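Local coordinates for protein aminotransferase class I and II (Streptococcus suis 89/1591, PDB 3OP7) that probably transfers amino groups between amino acids and keto acids, as a pyridoxal-phosphate-dependent enzyme of the class I and II family, found here as a two-chain assembly, at residues A[4-8]-A[9-13]; A[319-322]-A[323-326]; A[59-63]-A[64-68]. All blocks are in the same frame, centred on the assembly; numbering follows the deposited sequence.

How the contacts relate
All three contacts are local, each between residues a few positions apart, and they represent a helix start, a helix turn and a turn leading into a helix. Contacts 1 and 2 hold neighbouring elements: their centres lie about 17 Å apart, and W12 of helix 8-16 lies against E320, C323 and L324 of helix 319-330, with R339 forming salt bridges to both E11 and E320. Contact 3 touches neither of the others, though its Y59 also reaches the second subunit. Each is partly buried. Contact 1 is built into the dimer interface, contact 2 is one helix's own backbone bonding, its side chains packed on other helices of the same chain, and contact 3 exposes a tryptophan–proline CH-pi contact.

Contact 1: residues A[4-8]-A[9-13]; sequences LPRFG and VEEWL
The phenyl ring of F7 has the backbone N of V9 at its edge, near the ring plane, while E10 comes at it obliquely, the E10 carboxylate turned 67° from the ring. The closest touch of E10 is off the ring, its OE1 lying 3.4 Å from F7 CB. E10 reaches this place because its CG is anti to the backbone N (chi1 -176°) and the chain beyond stays extended; OE1 also accepts a hydrogen bond from the backbone N of D249 of the second subunit. The R6 side chain runs alongside that of E11, its guanidinium plane 54° from the carboxylate, with R6 NH1 3.6 Å from E11 CG; yet R6 NH1 and E11 OE2 remain 4.1 Å apart, beyond a salt bridge. E11 instead pairs through OE1 with R339. The backbone starts the helix here: F7, the N-cap residue, receives E11 N at its carbonyl O (3.0 Å), and W12 N follows to G8 O at 3.2 Å, an oxygen that R339 also reaches. At this entry to helix 8-16, F7 packs on Q117 of helix 117-124 and meets Y250 of the second subunit edge-to-face, while the W12 indole packs on helix 319-330 and strand 335-336.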
loop_
_atom_site.group_PDB
_atom_site.type_symbol
_atom_site.label_atom_id
_atom_site.label_comp_id
_atom_site.label_asym_id
_atom_site.label_seq_id
_atom_site.Cartn_x
_atom_site.Cartn_y
_atom_site.Cartn_z
ATOM N N LEU A 4 -12.915 11.641 -5.542
ATOM C CA LEU A 4 -11.787 10.785 -5.993
ATOM C C LEU A 4 -12.194 10.098 -7.292
ATOM O O LEU A 4 -12.908 9.102 -7.246
ATOM C CB LEU A 4 -11.353 9.736 -4.973
ATOM C CG LEU A 4 -10.044 9.033 -5.335
ATOM C CD1 LEU A 4 -8.819 9.958 -5.176
ATOM C CD2 LEU A 4 -9.842 7.735 -4.500
ATOM N N PRO A 5 -11.773 10.666 -8.440
ATOM C CA PRO A 5 -12.064 10.143 -9.780
ATOM C C PRO A 5 -11.365 8.812 -10.016
ATOM O O PRO A 5 -10.302 8.544 -9.430
ATOM C CB PRO A 5 -11.476 11.234 -10.744
ATOM C CG PRO A 5 -11.231 12.455 -9.895
ATOM C CD PRO A 5 -10.948 11.880 -8.488
ATOM N N ARG A 6 -11.930 7.965 -10.860
ATOM C CA ARG A 6 -11.160 6.772 -11.287
ATOM C C ARG A 6 -9.783 7.221 -11.788
ATOM O O ARG A 6 -9.659 8.321 -12.307
ATOM C CB ARG A 6 -11.884 6.072 -12.428
ATOM C CG ARG A 6 -13.149 5.290 -12.009
ATOM C CD ARG A 6 -13.937 4.860 -13.262
ATOM N NE ARG A 6 -14.217 6.033 -14.122
ATOM C CZ ARG A 6 -14.387 6.008 -15.447
ATOM N NH1 ARG A 6 -14.334 4.860 -16.140
ATOM N NH2 ARG A 6 -14.636 7.153 -16.088
ATOM N N PHE A 7 -8.792 6.354 -11.652
ATOM C CA PHE A 7 -7.419 6.610 -12.058
ATOM C C PHE A 7 -7.365 6.317 -13.572
ATOM O O PHE A 7 -7.571 5.191 -13.997
ATOM C CB PHE A 7 -6.475 5.726 -11.215
ATOM C CG PHE A 7 -5.059 6.243 -11.112
ATOM C CD1 PHE A 7 -4.222 6.256 -12.245
ATOM C CD2 PHE A 7 -4.537 6.664 -9.887
ATOM C CE1 PHE A 7 -2.917 6.695 -12.160
ATOM C CE2 PHE A 7 -3.244 7.114 -9.774
ATOM C CZ PHE A 7 -2.402 7.112 -10.919
ATOM N N GLY A 8 -7.168 7.369 -14.378
ATOM C CA GLY A 8 -7.421 7.297 -15.794
ATOM C C GLY A 8 -6.555 6.330 -16.564
ATOM O O GLY A 8 -7.071 5.565 -17.379
ATOM N N VAL A 9 -5.249 6.385 -16.355
ATOM C CA VAL A 9 -4.345 5.431 -17.042
ATOM C C VAL A 9 -4.704 4.001 -16.639
ATOM O O VAL A 9 -4.791 3.108 -17.471
ATOM C CB VAL A 9 -2.913 5.746 -16.721
ATOM C CG1 VAL A 9 -1.991 4.596 -17.205
ATOM C CG2 VAL A 9 -2.551 7.136 -17.305
ATOM N N GLU A 10 -4.968 3.804 -15.347
ATOM C CA GLU A 10 -5.356 2.485 -14.821
ATOM C C GLU A 10 -6.603 1.869 -15.494
ATOM O O GLU A 10 -6.626 0.689 -15.899
ATOM C CB GLU A 10 -5.576 2.574 -13.274
ATOM C CG GLU A 10 -5.878 1.247 -12.639
ATOM C CD GLU A 10 -6.036 1.340 -11.085
ATOM O OE1 GLU A 10 -6.008 2.450 -10.558
ATOM O OE2 GLU A 10 -6.192 0.266 -10.458
ATOM N N GLU A 11 -7.657 2.670 -15.632
ATOM C CA GLU A 11 -8.892 2.197 -16.213
ATOM C C GLU A 11 -8.612 1.771 -17.677
ATOM O O GLU A 11 -9.070 0.725 -18.137
ATOM C CB GLU A 11 -9.946 3.317 -16.156
ATOM C CG GLU A 11 -11.382 2.865 -16.545
ATOM C CD GLU A 11 -11.654 2.872 -18.060
ATOM O OE1 GLU A 11 -10.962 3.623 -18.795
ATOM O OE2 GLU A 11 -12.554 2.107 -18.526
ATOM N N TRP A 12 -7.853 2.595 -18.391
ATOM C CA TRP A 12 -7.491 2.268 -19.788
ATOM C C TRP A 12 -6.739 0.936 -19.853
ATOM O O TRP A 12 -7.132 0.065 -20.623
ATOM C CB TRP A 12 -6.621 3.372 -20.372
ATOM C CG TRP A 12 -6.031 3.029 -21.695
ATOM C CD1 TRP A 12 -4.755 2.607 -21.932
ATOM C CD2 TRP A 12 -6.668 3.146 -22.962
ATOM N NE1 TRP A 12 -4.575 2.412 -23.298
ATOM C CE2 TRP A 12 -5.741 2.731 -23.943
ATOM C CE3 TRP A 12 -7.959 3.500 -23.360
ATOM C CZ2 TRP A 12 -6.064 2.702 -25.311
ATOM C CZ3 TRP A 12 -8.277 3.493 -24.709
ATOM C CH2 TRP A 12 -7.333 3.073 -25.668
ATOM N N LEU A 13 -5.684 0.803 -19.047
ATOM C CA LEU A 13 -4.903 -0.440 -19.000
ATOM C C LEU A 13 -5.742 -1.636 -18.533
ATOM O O LEU A 13 -5.646 -2.726 -19.130
ATOM C CB LEU A 13 -3.641 -0.299 -18.164
ATOM C CG LEU A 13 -2.638 0.734 -18.676
ATOM C CD1 LEU A 13 -1.482 0.973 -17.739
ATOM C CD2 LEU A 13 -2.138 0.355 -20.124
#

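Contact 2: residues A[319-322]-A[323-326]; sequences MEDF and CLQL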
loop_
_atom_site.group_PDB
_atom_site.type_symbol
_atom_site.label_atom_id
_atom_site.label_comp_id
_atom_site.label_asym_id
_atom_site.label_seq_id
_atom_site.Cartn_x
_atom_site.Cartn_y
_atom_site.Cartn_z
HETATM N N MSE A 319 -7.819 11.048 -29.640
HETATM C CA MSE A 319 -6.767 10.029 -29.500
HETATM C C MSE A 319 -7.281 8.749 -28.857
HETATM O O MSE A 319 -6.696 7.667 -29.063
HETATM C CB MSE A 319 -5.566 10.561 -28.702
HETATM C CG MSE A 319 -4.652 11.451 -29.511
HETATM SE SE MSE A 319 -3.893 10.579 -31.074
HETATM C CE MSE A 319 -4.951 11.487 -32.393
ATOM N N GLU A 320 -8.325 8.841 -28.036
ATOM C CA GLU A 320 -8.893 7.609 -27.473
ATOM C C GLU A 320 -9.453 6.750 -28.615
ATOM O O GLU A 320 -9.212 5.549 -28.672
ATOM C CB GLU A 320 -9.941 7.901 -26.402
ATOM C CG GLU A 320 -10.672 6.651 -25.872
ATOM C CD GLU A 320 -10.554 6.430 -24.356
ATOM O OE1 GLU A 320 -9.909 7.208 -23.639
ATOM O OE2 GLU A 320 -11.088 5.395 -23.893
ATOM N N ASP A 321 -10.159 7.359 -29.560
ATOM C CA ASP A 321 -10.651 6.613 -30.705
ATOM C C ASP A 321 -9.462 6.096 -31.567
ATOM O O ASP A 321 -9.468 4.944 -32.043
ATOM C CB ASP A 321 -11.548 7.494 -31.582
ATOM C CG ASP A 321 -12.861 7.945 -30.893
ATOM O OD1 ASP A 321 -13.194 7.517 -29.774
ATOM O OD2 ASP A 321 -13.594 8.734 -31.530
ATOM N N PHE A 322 -8.453 6.947 -31.771
ATOM C CA PHE A 322 -7.277 6.587 -32.572
ATOM C C PHE A 322 -6.579 5.376 -31.963
ATOM O O PHE A 322 -6.251 4.410 -32.648
ATOM C CB PHE A 322 -6.320 7.764 -32.593
ATOM C CG PHE A 322 -5.052 7.533 -33.363
ATOM C CD1 PHE A 322 -3.940 6.976 -32.749
ATOM C CD2 PHE A 322 -4.945 7.951 -34.670
ATOM C CE1 PHE A 322 -2.755 6.806 -33.446
ATOM C CE2 PHE A 322 -3.759 7.779 -35.383
ATOM C CZ PHE A 322 -2.671 7.213 -34.775
ATOM N N CYS A 323 -6.330 5.444 -30.667
ATOM C CA CYS A 323 -5.674 4.337 -29.989
ATOM C C CYS A 323 -6.515 3.050 -29.909
ATOM O O CYS A 323 -5.956 1.953 -29.956
ATOM C CB CYS A 323 -5.241 4.750 -28.586
ATOM S SG CYS A 323 -3.848 5.943 -28.585
ATOM N N LEU A 324 -7.837 3.182 -29.760
ATOM C CA LEU A 324 -8.737 2.016 -29.783
ATOM C C LEU A 324 -8.678 1.332 -31.149
ATOM O O LEU A 324 -8.601 0.107 -31.250
ATOM C CB LEU A 324 -10.189 2.419 -29.486
ATOM C CG LEU A 324 -10.573 2.829 -28.048
ATOM C CD1 LEU A 324 -11.939 3.574 -28.071
ATOM C CD2 LEU A 324 -10.604 1.614 -27.124
ATOM N N GLN A 325 -8.727 2.140 -32.198
ATOM C CA GLN A 325 -8.643 1.618 -33.560
ATOM C C GLN A 325 -7.298 0.980 -33.859
ATOM O O GLN A 325 -7.252 -0.089 -34.453
ATOM C CB GLN A 325 -8.898 2.723 -34.563
ATOM C CG GLN A 325 -10.324 3.174 -34.617
ATOM C CD GLN A 325 -10.561 4.160 -35.762
ATOM O OE1 GLN A 325 -11.412 5.052 -35.661
ATOM N NE2 GLN A 325 -9.793 4.014 -36.842
ATOM N N LEU A 326 -6.213 1.640 -33.468
ATOM C CA LEU A 326 -4.862 1.077 -33.622
ATOM C C LEU A 326 -4.742 -0.269 -32.895
ATOM O O LEU A 326 -4.185 -1.251 -33.424
ATOM C CB LEU A 326 -3.825 2.052 -33.067
ATOM C CG LEU A 326 -2.384 1.554 -32.970
ATOM C CD1 LEU A 326 -1.767 1.424 -34.373
ATOM C CD2 LEU A 326 -1.587 2.456 -32.041
#
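With its CG anti to its own carbonyl carbon (chi1 -72°), L324 lays that atom 3.1 Å from E320 O, one turn earlier, and L324 CD1 then reaches E320 CG at 4.0 Å. Q325 repeats the pattern with chi1 at -72°, its CG coming 3.2 Å from D321 O. Both carbonyls are thus flanked by aliphatic carbon while each accepts a backbone N-H: L324 N bonds to E320 O, and Q325 N to D321 O. C323 behaves likewise, its N bonding to M319 O at 2.8 Å while its SG lies 3.4 Å from the same oxygen. With L326 N to F322 O, the four bonds trace the repeat of an alpha helix in its opening turns. Between the adjacent residues F322 and C323, the ring atom CD1 of F322 lies 4.3 Å from C323 SG. E320 OE1 forms a salt bridge with R339 and a hydrogen bond with N338 ND2. Helix 319-330 is wedged between several elements. E320, C323 and L324 pack on W12 of helix 8-16, M319 and C323 rest on P336 of strand 335-336, and F322, Q325 and L326 pack on helix 354-368, where F322 meets the F367 ring edge-to-face.

Contact 3: residues A[59-63]-A[64-68]; sequences YGWIE and GSPAF. With EDO (1,2-ethanediol), chain H.
P66 CD makes a CH-pi contact over one face of the W61 indole, 3.4 Å from the centroid of the six-membered ring of W61 and almost on the ring normal. On the same face, S65 CA lies 3.6 Å from the centroid of the five-membered ring, so the indole spans the S65 backbone and the P66 ring. Its position follows from chi1 of -65°, with CG anti to the carbonyl carbon, and from the type I beta turn W61 to G64 that folds the chain back. The turn is closed by G64 N bonding to W61 O at 3.2 Å, the donor well above the carbonyl plane. G64 takes up positive phi (99°) as the chain leaves the turn. A water at the edge of the W61 ring accepts from E63 N at 2.7 Å and donates a longer bond to G64 O. I62 N donates to O1 of an ethanediol (3.0 Å), probably from the crystallisation liquor. Beyond G64, S65 is the N-cap of the following helix: its OG accepts from F68 N at 3.1 Å and is also hydrogen-bonded to D260. The E63 carboxylate forms salt bridges with R245 and K69. The turn thus leads into helix 66-73; S65 and F68 pack on helix 257-268, E63 and F68 on strand 84-87, and Y59 OH hydrogen-bonds the pyridoxal-phosphate lysine of the second subunit.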
loop_
_atom_site.group_PDB
_atom_site.type_symbol
_atom_site.label_atom_id
_atom_site.label_comp_id
_atom_site.label_asym_id
_atom_site.label_seq_id
_atom_site.Cartn_x
_atom_site.Cartn_y
_atom_site.Cartn_z
ATOM N N TYR A 59 6.557 -9.054 10.376
ATOM C CA TYR A 59 6.504 -7.708 9.816
ATOM C C TYR A 59 7.902 -7.145 9.449
ATOM O O TYR A 59 8.006 -6.235 8.653
ATOM C CB TYR A 59 5.705 -6.749 10.697
ATOM C CG TYR A 59 4.210 -7.008 10.597
ATOM C CD1 TYR A 59 3.451 -6.460 9.544
ATOM C CD2 TYR A 59 3.560 -7.821 11.500
ATOM C CE1 TYR A 59 2.070 -6.728 9.469
ATOM C CE2 TYR A 59 2.211 -8.086 11.390
ATOM C CZ TYR A 59 1.477 -7.489 10.343
ATOM O OH TYR A 59 0.103 -7.733 10.249
ATOM N N GLY A 60 8.953 -7.728 10.014
ATOM C CA GLY A 60 10.311 -7.436 9.571
ATOM C C GLY A 60 10.729 -6.031 9.935
ATOM O O GLY A 60 10.413 -5.534 11.007
ATOM N N TRP A 61 11.442 -5.390 9.027
ATOM C CA TRP A 61 11.897 -4.032 9.200
ATOM C C TRP A 61 10.755 -3.079 8.836
ATOM O O TRP A 61 10.471 -2.803 7.658
ATOM C CB TRP A 61 13.082 -3.727 8.293
ATOM C CG TRP A 61 14.314 -4.516 8.601
ATOM C CD1 TRP A 61 14.816 -5.571 7.902
ATOM C CD2 TRP A 61 15.209 -4.289 9.687
ATOM N NE1 TRP A 61 15.987 -6.004 8.475
ATOM C CE2 TRP A 61 16.236 -5.257 9.587
ATOM C CE3 TRP A 61 15.223 -3.385 10.754
ATOM C CZ2 TRP A 61 17.278 -5.324 10.493
ATOM C CZ3 TRP A 61 16.279 -3.458 11.665
ATOM C CH2 TRP A 61 17.273 -4.418 11.516
ATOM N N ILE A 62 10.148 -2.518 9.850
ATOM C CA ILE A 62 8.973 -1.699 9.677
ATOM C C ILE A 62 9.290 -0.539 8.752
ATOM O O ILE A 62 8.487 -0.204 7.856
ATOM C CB ILE A 62 8.393 -1.268 11.073
ATOM C CG1 ILE A 62 7.887 -2.486 11.836
ATOM C CG2 ILE A 62 7.333 -0.194 10.915
ATOM C CD1 ILE A 62 6.618 -3.182 11.246
ATOM N N GLU A 63 10.465 0.069 8.910
ATOM C CA GLU A 63 10.737 1.258 8.127
ATOM C C GLU A 63 11.713 1.040 7.007
ATOM O O GLU A 63 12.130 2.000 6.391
ATOM C CB GLU A 63 11.281 2.321 9.006
ATOM C CG GLU A 63 10.238 2.734 10.020
ATOM C CD GLU A 63 10.665 3.869 10.894
ATOM O OE1 GLU A 63 11.835 4.242 10.908
ATOM O OE2 GLU A 63 9.793 4.383 11.608
ATOM N N GLY A 64 12.042 -0.220 6.755
ATOM C CA GLY A 64 13.141 -0.591 5.869
ATOM C C GLY A 64 14.397 -0.944 6.676
ATOM O O GLY A 64 14.654 -0.393 7.763
ATOM N N SER A 65 15.211 -1.826 6.119
ATOM C CA SER A 65 16.390 -2.322 6.772
ATOM C C SER A 65 17.427 -1.228 6.922
ATOM O O SER A 65 17.404 -0.213 6.180
ATOM C CB SER A 65 16.997 -3.473 5.965
ATOM O OG SER A 65 17.349 -3.071 4.659
ATOM N N PRO A 66 18.373 -1.426 7.834
ATOM C CA PRO A 66 19.434 -0.424 7.969
ATOM C C PRO A 66 20.245 -0.277 6.686
ATOM O O PRO A 66 20.684 0.841 6.327
ATOM C CB PRO A 66 20.264 -0.984 9.130
ATOM C CG PRO A 66 19.268 -1.750 9.946
ATOM C CD PRO A 66 18.385 -2.392 8.948
ATOM N N ALA A 67 20.440 -1.379 5.973
ATOM C CA ALA A 67 21.191 -1.332 4.699
ATOM C C ALA A 67 20.397 -0.554 3.640
ATOM O O ALA A 67 20.950 0.239 2.905
ATOM C CB ALA A 67 21.507 -2.754 4.192
ATOM N N PHE A 68 19.089 -0.799 3.586
ATOM C CA PHE A 68 18.193 -0.028 2.703
ATOM C C PHE A 68 18.281 1.475 2.996
ATOM O O PHE A 68 18.529 2.293 2.114
ATOM C CB PHE A 68 16.752 -0.517 2.850
ATOM C CG PHE A 68 15.775 0.285 2.082
ATOM C CD1 PHE A 68 15.562 0.023 0.743
ATOM C CD2 PHE A 68 15.042 1.289 2.703
ATOM C CE1 PHE A 68 14.625 0.772 0.017
ATOM C CE2 PHE A 68 14.095 2.090 1.960
ATOM C CZ PHE A 68 13.897 1.818 0.620
HETATM C C1 EDO H . 11.811 -3.629 13.152
HETATM O O1 EDO H . 11.261 -2.419 12.671
HETATM C C2 EDO H . 12.771 -3.317 14.301
HETATM O O2 EDO H . 13.397 -2.051 14.099
HETATM O O HOH W 1 12.679 -0.575 10.363
#